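Long-range contacts in hydrogenase maturation factor (Thermoanaerobacter tengcongensis, PDB 3VTH), which probably transfers a carbamoyl group from carbamoyl phosphate to the C-terminal cysteine of HypE, at the cost of ATP, during [NiFe]-hydrogenase maturation: residues 133-137 with 177-183; 161-167 with 184-190. All blocks are in the same frame, centred on the assembly; numbering follows the deposited sequence.

Contact 1: residues 133-137 with 177-183. With ZN (zinc ion), chain C.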
ATOM      1  N   PHE A 133     -25.166   4.910   5.218  1.00 28.46           N
ATOM      2  CA  PHE A 133     -24.542   3.598   4.975  1.00 27.73           C
ATOM      3  C   PHE A 133     -25.024   2.929   3.690  1.00 27.39           C
ATOM      4  O   PHE A 133     -24.917   1.698   3.513  1.00 26.57           O
ATOM      5  CB  PHE A 133     -24.711   2.683   6.202  1.00 28.54           C
ATOM      6  CG  PHE A 133     -24.109   3.267   7.455  1.00 30.04           C
ATOM      7  CD1 PHE A 133     -22.743   3.164   7.696  1.00 30.87           C
ATOM      8  CD2 PHE A 133     -24.893   3.985   8.343  1.00 31.87           C
ATOM      9  CE1 PHE A 133     -22.175   3.740   8.841  1.00 32.35           C
ATOM     10  CE2 PHE A 133     -24.337   4.565   9.489  1.00 32.39           C
ATOM     11  CZ  PHE A 133     -22.987   4.443   9.736  1.00 32.31           C
ATOM     12  N   ILE A 134     -25.534   3.749   2.783  1.00 27.32           N
ATOM     13  CA  ILE A 134     -25.958   3.253   1.475  1.00 27.08           C
ATOM     14  C   ILE A 134     -24.828   2.482   0.773  1.00 26.58           C
ATOM     15  O   ILE A 134     -23.686   2.939   0.742  1.00 25.16           O
ATOM     16  CB  ILE A 134     -26.524   4.387   0.594  1.00 27.95           C
ATOM     17  CG1 ILE A 134     -27.218   3.818  -0.654  1.00 27.22           C
ATOM     18  CG2 ILE A 134     -25.442   5.447   0.256  1.00 26.39           C
ATOM     19  CD1 ILE A 134     -28.101   4.862  -1.393  1.00 29.47           C
ATOM     20  N   ASN A 135     -25.154   1.284   0.275  1.00 26.49           N
ATOM     21  CA  ASN A 135     -24.222   0.496  -0.549  1.00 27.15           C
ATOM     22  C   ASN A 135     -25.044  -0.462  -1.416  1.00 27.12           C
ATOM     23  O   ASN A 135     -26.268  -0.442  -1.354  1.00 27.92           O
ATOM     24  CB  ASN A 135     -23.217  -0.282   0.322  1.00 26.86           C
ATOM     25  CG  ASN A 135     -23.907  -1.169   1.372  1.00 30.82           C
ATOM     26  OD1 ASN A 135     -25.048  -1.618   1.198  1.00 34.71           O
ATOM     27  ND2 ASN A 135     -23.208  -1.422   2.463  1.00 37.17           N
ATOM     28  N   CYS A 136     -24.376  -1.291  -2.211  1.00 26.82           N
ATOM     29  CA  CYS A 136     -25.050  -2.253  -3.070  1.00 27.26           C
ATOM     30  C   CYS A 136     -24.022  -3.320  -3.435  1.00 26.96           C
ATOM     31  O   CYS A 136     -22.935  -3.340  -2.864  1.00 26.12           O
ATOM     32  CB  CYS A 136     -25.604  -1.553  -4.326  1.00 28.36           C
ATOM     33  SG  CYS A 136     -24.341  -0.950  -5.480  1.00 28.32           S
ATOM     34  N   THR A 137     -24.362  -4.217  -4.362  1.00 27.05           N
ATOM     35  CA  THR A 137     -23.415  -5.271  -4.764  1.00 26.76           C
ATOM     36  C   THR A 137     -22.135  -4.719  -5.399  1.00 26.60           C
ATOM     37  O   THR A 137     -21.126  -5.421  -5.438  1.00 26.84           O
ATOM     38  CB  THR A 137     -24.050  -6.312  -5.730  1.00 27.44           C
ATOM     39  OG1 THR A 137     -24.460  -5.676  -6.942  1.00 27.39           O
ATOM     40  CG2 THR A 137     -25.248  -6.965  -5.099  1.00 27.71           C
ATOM     41  N   ARG A 177     -32.331  -3.611  -8.331  1.00 37.69           N
ATOM     42  CA  ARG A 177     -30.885  -3.696  -8.483  1.00 36.37           C
ATOM     43  C   ARG A 177     -30.213  -4.244  -7.227  1.00 34.27           C
ATOM     44  O   ARG A 177     -29.055  -4.678  -7.283  1.00 33.47           O
ATOM     45  CB  ARG A 177     -30.270  -2.376  -8.959  1.00 37.13           C
ATOM     46  CG  ARG A 177     -30.090  -1.325  -7.894  1.00 37.43           C
ATOM     47  CD  ARG A 177     -29.439  -0.086  -8.499  1.00 38.97           C
ATOM     48  NE  ARG A 177     -28.970   0.802  -7.447  1.00 38.77           N
ATOM     49  CZ  ARG A 177     -27.764   0.731  -6.893  1.00 37.17           C
ATOM     50  NH1 ARG A 177     -26.888  -0.179  -7.300  1.00 37.27           N
ATOM     51  NH2 ARG A 177     -27.430   1.581  -5.945  1.00 36.42           N
ATOM     52  N   ARG A 178     -30.956  -4.264  -6.114  1.00 32.74           N
ATOM     53  CA  ARG A 178     -30.466  -4.891  -4.875  1.00 31.05           C
ATOM     54  C   ARG A 178     -30.970  -6.329  -4.666  1.00 30.81           C
ATOM     55  O   ARG A 178     -30.915  -6.850  -3.545  1.00 30.45           O
ATOM     56  CB  ARG A 178     -30.791  -4.026  -3.645  1.00 31.03           C
ATOM     57  CG  ARG A 178     -29.901  -2.811  -3.534  1.00 30.63           C
ATOM     58  CD  ARG A 178     -30.257  -1.956  -2.319  1.00 32.11           C
ATOM     59  NE  ARG A 178     -29.339  -0.825  -2.214  1.00 31.65           N
ATOM     60  CZ  ARG A 178     -29.525   0.342  -2.822  1.00 31.30           C
ATOM     61  NH1 ARG A 178     -30.608   0.544  -3.581  1.00 29.32           N
ATOM     62  NH2 ARG A 178     -28.622   1.303  -2.672  1.00 29.37           N
ATOM     63  N   PHE A 179     -31.446  -6.959  -5.741  1.00 30.52           N
ATOM     64  CA  PHE A 179     -31.757  -8.394  -5.741  1.00 30.76           C
ATOM     65  C   PHE A 179     -30.566  -9.189  -5.201  1.00 29.71           C
ATOM     66  O   PHE A 179     -29.451  -9.086  -5.728  1.00 27.88           O
ATOM     67  CB  PHE A 179     -32.085  -8.841  -7.170  1.00 31.70           C
ATOM     68  CG  PHE A 179     -32.506 -10.280  -7.296  1.00 32.68           C
ATOM     69  CD1 PHE A 179     -31.784 -11.151  -8.106  1.00 34.56           C
ATOM     70  CD2 PHE A 179     -33.646 -10.757  -6.647  1.00 34.92           C
ATOM     71  CE1 PHE A 179     -32.184 -12.492  -8.259  1.00 32.83           C
ATOM     72  CE2 PHE A 179     -34.060 -12.090  -6.791  1.00 35.20           C
ATOM     73  CZ  PHE A 179     -33.321 -12.956  -7.594  1.00 35.63           C
ATOM     74  N   HIS A 180     -30.801  -9.954  -4.137  1.00 30.44           N
ATOM     75  CA  HIS A 180     -29.741 -10.721  -3.467  1.00 30.51           C
ATOM     76  C   HIS A 180     -28.468  -9.931  -3.147  1.00 30.26           C
ATOM     77  O   HIS A 180     -27.346 -10.460  -3.239  1.00 30.28           O
ATOM     78  CB  HIS A 180     -29.429 -12.001  -4.254  1.00 31.26           C
ATOM     79  CG  HIS A 180     -30.392 -13.110  -3.973  1.00 32.45           C
ATOM     80  ND1 HIS A 180     -30.021 -14.266  -3.320  1.00 33.32           N
ATOM     81  CD2 HIS A 180     -31.725 -13.219  -4.206  1.00 35.63           C
ATOM     82  CE1 HIS A 180     -31.074 -15.058  -3.201  1.00 35.75           C
ATOM     83  NE2 HIS A 180     -32.121 -14.444  -3.728  1.00 37.59           N
ATOM     84  N   ALA A 181     -28.641  -8.665  -2.767  1.00 29.71           N
ATOM     85  CA  ALA A 181     -27.527  -7.854  -2.305  1.00 29.28           C
ATOM     86  C   ALA A 181     -27.283  -8.157  -0.835  1.00 29.09           C
ATOM     87  O   ALA A 181     -28.069  -7.757   0.020  1.00 28.99           O
ATOM     88  CB  ALA A 181     -27.806  -6.352  -2.516  1.00 28.61           C
ATOM     89  N   GLN A 182     -26.190  -8.862  -0.545  1.00 29.03           N
ATOM     90  CA  GLN A 182     -25.910  -9.303   0.827  1.00 29.51           C
ATOM     91  C   GLN A 182     -25.898  -8.183   1.881  1.00 30.52           C
ATOM     92  O   GLN A 182     -26.368  -8.408   2.985  1.00 31.89           O
ATOM     93  CB  GLN A 182     -24.624 -10.146   0.906  1.00 28.88           C
ATOM     94  CG  GLN A 182     -24.735 -11.510   0.193  1.00 26.61           C
ATOM     95  CD  GLN A 182     -25.924 -12.322   0.684  1.00 28.75           C
ATOM     96  OE1 GLN A 182     -26.069 -12.595   1.887  1.00 27.40           O
ATOM     97  NE2 GLN A 182     -26.787 -12.703  -0.244  1.00 29.03           N
ATOM     98  N   PRO A 183     -25.372  -6.986   1.550  1.00 30.49           N
ATOM     99  CA  PRO A 183     -25.370  -5.938   2.569  1.00 31.25           C
ATOM    100  C   PRO A 183     -26.602  -5.005   2.610  1.00 32.27           C
ATOM    101  O   PRO A 183     -26.577  -4.009   3.329  1.00 33.11           O
ATOM    102  CB  PRO A 183     -24.136  -5.122   2.216  1.00 30.77           C
ATOM    103  CG  PRO A 183     -23.998  -5.257   0.733  1.00 31.02           C
ATOM    104  CD  PRO A 183     -24.603  -6.596   0.352  1.00 30.16           C
TER
HETATM  105 ZN    ZN C 801     -23.440   1.075  -4.783  1.00 27.74          ZN
HETATM  106  O   HOH W   1     -26.728  -3.956  -6.446  1.00 27.99           O

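Contact 2: residues 161-167 with 184-190. With ZN (zinc ion), chain D.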
ATOM      1  N   PHE A 161     -27.826  -6.966  11.943  1.00 32.64           N
ATOM      2  CA  PHE A 161     -28.794  -6.045  11.359  1.00 32.44           C
ATOM      3  C   PHE A 161     -29.763  -6.785  10.430  1.00 32.71           C
ATOM      4  O   PHE A 161     -29.634  -6.692   9.212  1.00 32.30           O
ATOM      5  CB  PHE A 161     -28.065  -4.955  10.571  1.00 31.32           C
ATOM      6  CG  PHE A 161     -27.267  -4.014  11.427  1.00 31.86           C
ATOM      7  CD1 PHE A 161     -27.903  -2.985  12.140  1.00 33.33           C
ATOM      8  CD2 PHE A 161     -25.880  -4.149  11.526  1.00 31.05           C
ATOM      9  CE1 PHE A 161     -27.169  -2.113  12.944  1.00 32.76           C
ATOM     10  CE2 PHE A 161     -25.136  -3.268  12.324  1.00 32.50           C
ATOM     11  CZ  PHE A 161     -25.784  -2.249  13.027  1.00 32.87           C
ATOM     12  N   PRO A 162     -30.737  -7.526  10.992  1.00 34.27           N
ATOM     13  CA  PRO A 162     -31.686  -8.225  10.107  1.00 34.90           C
ATOM     14  C   PRO A 162     -32.485  -7.251   9.233  1.00 35.21           C
ATOM     15  O   PRO A 162     -32.880  -6.181   9.704  1.00 36.27           O
ATOM     16  CB  PRO A 162     -32.610  -8.966  11.084  1.00 35.96           C
ATOM     17  CG  PRO A 162     -32.491  -8.236  12.350  1.00 37.20           C
ATOM     18  CD  PRO A 162     -31.067  -7.731  12.412  1.00 34.81           C
ATOM     19  N   MET A 163     -32.704  -7.624   7.975  1.00 34.92           N
ATOM     20  CA  MET A 163     -33.383  -6.757   7.009  1.00 35.51           C
ATOM     21  C   MET A 163     -34.819  -6.503   7.441  1.00 36.37           C
ATOM     22  O   MET A 163     -35.508  -7.420   7.901  1.00 36.06           O
ATOM     23  CB  MET A 163     -33.445  -7.412   5.622  1.00 35.73           C
ATOM     24  CG  MET A 163     -32.134  -7.630   4.913  1.00 37.71           C
ATOM     25  SD  MET A 163     -32.435  -8.515   3.342  1.00 42.76           S
ATOM     26  CE  MET A 163     -32.975 -10.139   3.905  1.00 43.87           C
ATOM     27  N   CYS A 164     -35.260  -5.260   7.267  1.00 36.48           N
ATOM     28  CA  CYS A 164     -36.666  -4.906   7.417  1.00 37.56           C
ATOM     29  C   CYS A 164     -37.465  -5.487   6.244  1.00 38.26           C
ATOM     30  O   CYS A 164     -36.887  -5.967   5.256  1.00 37.40           O
ATOM     31  CB  CYS A 164     -36.839  -3.388   7.463  1.00 37.70           C
ATOM     32  SG  CYS A 164     -36.533  -2.564   5.869  1.00 37.88           S
ATOM     33  N   GLU A 165     -38.787  -5.433   6.360  1.00 39.50           N
ATOM     34  CA  GLU A 165     -39.702  -5.942   5.335  1.00 41.16           C
ATOM     35  C   GLU A 165     -39.448  -5.323   3.954  1.00 39.77           C
ATOM     36  O   GLU A 165     -39.503  -6.018   2.943  1.00 39.18           O
ATOM     37  CB  GLU A 165     -41.155  -5.710   5.778  1.00 43.30           C
ATOM     38  CG  GLU A 165     -42.211  -6.321   4.864  1.00 48.35           C
ATOM     39  CD  GLU A 165     -43.651  -6.048   5.327  1.00 53.61           C
ATOM     40  OE1 GLU A 165     -43.900  -5.060   6.060  1.00 57.17           O
ATOM     41  OE2 GLU A 165     -44.547  -6.825   4.944  1.00 57.19           O
ATOM     42  N   LYS A 166     -39.160  -4.024   3.911  1.00 38.81           N
ATOM     43  CA  LYS A 166     -38.914  -3.360   2.628  1.00 38.78           C
ATOM     44  C   LYS A 166     -37.596  -3.797   1.978  1.00 36.25           C
ATOM     45  O   LYS A 166     -37.535  -4.027   0.764  1.00 35.44           O
ATOM     46  CB  LYS A 166     -38.926  -1.841   2.778  1.00 39.39           C
ATOM     47  CG  LYS A 166     -40.299  -1.251   2.996  1.00 43.51           C
ATOM     48  CD  LYS A 166     -40.289   0.222   2.601  1.00 47.94           C
ATOM     49  CE  LYS A 166     -40.025   1.133   3.782  1.00 48.55           C
ATOM     50  NZ  LYS A 166     -41.325   1.451   4.466  1.00 51.04           N
ATOM     51  N   CYS A 167     -36.549  -3.918   2.784  1.00 35.14           N
ATOM     52  CA  CYS A 167     -35.252  -4.341   2.260  1.00 33.67           C
ATOM     53  C   CYS A 167     -35.305  -5.790   1.799  1.00 33.87           C
ATOM     54  O   CYS A 167     -34.702  -6.141   0.788  1.00 33.61           O
ATOM     55  CB  CYS A 167     -34.150  -4.141   3.296  1.00 32.46           C
ATOM     56  SG  CYS A 167     -33.688  -2.411   3.470  1.00 32.54           S
ATOM     57  N   VAL A 184     -27.661  -5.315   1.869  1.00 32.64           N
ATOM     58  CA  VAL A 184     -28.824  -4.408   1.777  1.00 33.14           C
ATOM     59  C   VAL A 184     -29.396  -3.987   3.154  1.00 33.15           C
ATOM     60  O   VAL A 184     -29.677  -4.825   4.025  1.00 33.16           O
ATOM     61  CB  VAL A 184     -29.954  -4.992   0.869  1.00 34.03           C
ATOM     62  CG1 VAL A 184     -30.535  -6.276   1.456  1.00 34.26           C
ATOM     63  CG2 VAL A 184     -31.065  -3.960   0.640  1.00 34.88           C
ATOM     64  N   ALA A 185     -29.556  -2.682   3.334  1.00 32.69           N
ATOM     65  CA  ALA A 185     -30.109  -2.124   4.566  1.00 32.74           C
ATOM     66  C   ALA A 185     -30.612  -0.725   4.276  1.00 33.01           C
ATOM     67  O   ALA A 185     -30.394  -0.206   3.170  1.00 32.68           O
ATOM     68  CB  ALA A 185     -29.037  -2.091   5.671  1.00 32.34           C
ATOM     69  N   CYS A 186     -31.251  -0.107   5.273  1.00 33.25           N
ATOM     70  CA  CYS A 186     -31.851   1.217   5.114  1.00 34.18           C
ATOM     71  C   CYS A 186     -31.887   1.938   6.459  1.00 34.78           C
ATOM     72  O   CYS A 186     -31.351   1.432   7.445  1.00 34.43           O
ATOM     73  CB  CYS A 186     -33.268   1.084   4.542  1.00 34.66           C
ATOM     74  SG  CYS A 186     -34.513   0.433   5.719  1.00 35.64           S
ATOM     75  N   PHE A 187     -32.515   3.112   6.501  1.00 36.07           N
ATOM     76  CA  PHE A 187     -32.673   3.860   7.764  1.00 37.44           C
ATOM     77  C   PHE A 187     -33.273   3.003   8.883  1.00 38.14           C
ATOM     78  O   PHE A 187     -32.868   3.105  10.044  1.00 38.04           O
ATOM     79  CB  PHE A 187     -33.548   5.113   7.568  1.00 38.63           C
ATOM     80  CG  PHE A 187     -32.785   6.325   7.094  1.00 39.75           C
ATOM     81  CD1 PHE A 187     -31.844   6.938   7.919  1.00 39.85           C
ATOM     82  CD2 PHE A 187     -33.004   6.851   5.823  1.00 40.29           C
ATOM     83  CE1 PHE A 187     -31.136   8.062   7.488  1.00 40.83           C
ATOM     84  CE2 PHE A 187     -32.289   7.978   5.383  1.00 41.02           C
ATOM     85  CZ  PHE A 187     -31.368   8.583   6.218  1.00 40.05           C
ATOM     86  N   ASP A 188     -34.245   2.165   8.517  1.00 38.34           N
ATOM     87  CA  ASP A 188     -35.038   1.402   9.485  1.00 39.07           C
ATOM     88  C   ASP A 188     -34.324   0.161  10.038  1.00 38.11           C
ATOM     89  O   ASP A 188     -34.585  -0.262  11.163  1.00 39.09           O
ATOM     90  CB  ASP A 188     -36.359   0.966   8.837  1.00 40.39           C
ATOM     91  CG  ASP A 188     -37.231   2.153   8.399  1.00 42.35           C
ATOM     92  OD1 ASP A 188     -37.957   2.018   7.394  1.00 41.17           O
ATOM     93  OD2 ASP A 188     -37.168   3.222   9.042  1.00 43.36           O
ATOM     94  N   CYS A 189     -33.451  -0.448   9.241  1.00 36.12           N
ATOM     95  CA  CYS A 189     -32.873  -1.730   9.643  1.00 35.10           C
ATOM     96  C   CYS A 189     -31.346  -1.700   9.672  1.00 33.35           C
ATOM     97  O   CYS A 189     -30.703  -2.675  10.080  1.00 33.07           O
ATOM     98  CB  CYS A 189     -33.382  -2.862   8.732  1.00 34.40           C
ATOM     99  SG  CYS A 189     -32.751  -2.813   7.012  1.00 34.44           S
ATOM    100  N   GLY A 190     -30.774  -0.582   9.240  1.00 32.17           N
ATOM    101  CA  GLY A 190     -29.332  -0.498   9.054  1.00 30.30           C
ATOM    102  C   GLY A 190     -28.601   0.111  10.240  1.00 29.73           C
ATOM    103  O   GLY A 190     -29.223   0.488  11.228  1.00 30.69           O
TER
HETATM  104 ZN    ZN D 802     -34.331  -1.864   5.619  1.00 35.94          ZN
HETATM  105  O   HOH W   2     -31.716  -4.444  11.551  1.00 20.33           O

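Contact 1: residues 133-137 with 177-183
Extended from CG to NE (chi2 179°, chi3 178°), the side chain of Arg178 carries its guanidinium to the backbone of Asn135, while Arg177, just as straight beyond CG, delivers NH1 to the thiolate sulfur of Cys136. Arg178 grips Asn135 side-on: NE and NH2 both donate to Asn135 O, each at 3.2 Å. The NE donor lies in the carbonyl plane, whereas NH2 stands above it. Arg177 NH1 donates to Cys136 SG at 3.2 Å, with a nearly straight N-H...S angle of 158°. This sulfur is one of four ligands of a Cys4 zinc finger, completed by Cys114, Cys117 and Cys139, and SG binds zinc at 2.3 Å; the contact thus ties the loop of the first HypF finger to the second. An arginine donor on a zinc-bound sulfur would be expected to offset part of the site's negative charge. Both arginines also form salt bridges to Glu120 on helix 115-121. Beyond the polar grip, Pro183 CB packs 3.8 Å from Asn135 OD1, and Thr137 CG2 meets Ala181 CB at 3.7 Å. One water accepts from Thr137 N and donates to Arg177 O, 2.6 Å away.

Contact 2: residues 161-167 with 184-190
The second HypF zinc finger is a Cys4 site built from two CxxC pairs, Cys164 and Cys167 on one segment meeting Cys186 and Cys189 on the other, and it illustrates how a metal can join two short pieces of chain. All four SG atoms lie 2.3 Å from zinc. Cys164 precedes helix 165-171 as its N-cap, and its sulfur accepts from Cys167 N at 3.4 Å. Across the segments Cys164 acts as donor as well, its backbone N giving a hydrogen bond to Cys189 SG at 3.5 Å with an N-H...S angle of 166°; such bonds would be expected to spread the charge of the thiolates. Apolar contacts flank the metal: Met163 SD touches Val184 CG1 at 3.5 Å, the two side chains crossing at about a right angle, and Val184 CG2, anti to the backbone N, rests against Cys167 CB at 4.1 Å. At the other end, Phe161 brings CD1 to within 3.5 Å of Cys189 O and also reaches the carbonyl of Gly190. An alanine in place of Phe161 would remove the ring and is likely to leave the Cys189-Gly190 backbone without that apolar cover. A single water bridges the two segments here, donating both to Pro162 O and to Cys189 O, the latter 2.5 Å away.

In the fold
The two contacts show one principle at two depths: contact 2 closes a zinc finger on itself, whereas contact 1 fastens one finger to the next. Contact 1 is largely buried and gathers only one ligand of its zinc, so arginine donors and their shared acidic partner carry much of the joining. Contact 2 is only partly buried, with solvent-exposed residues at its margin, and holds all four ligands of its metal; coordination dominates there, and just one direct hydrogen bond links its segments. Residues 177-183 run straight into 184-190, and the contacts touch where Arg178 CD packs on Val184 CG2, their centres about 11 Å apart.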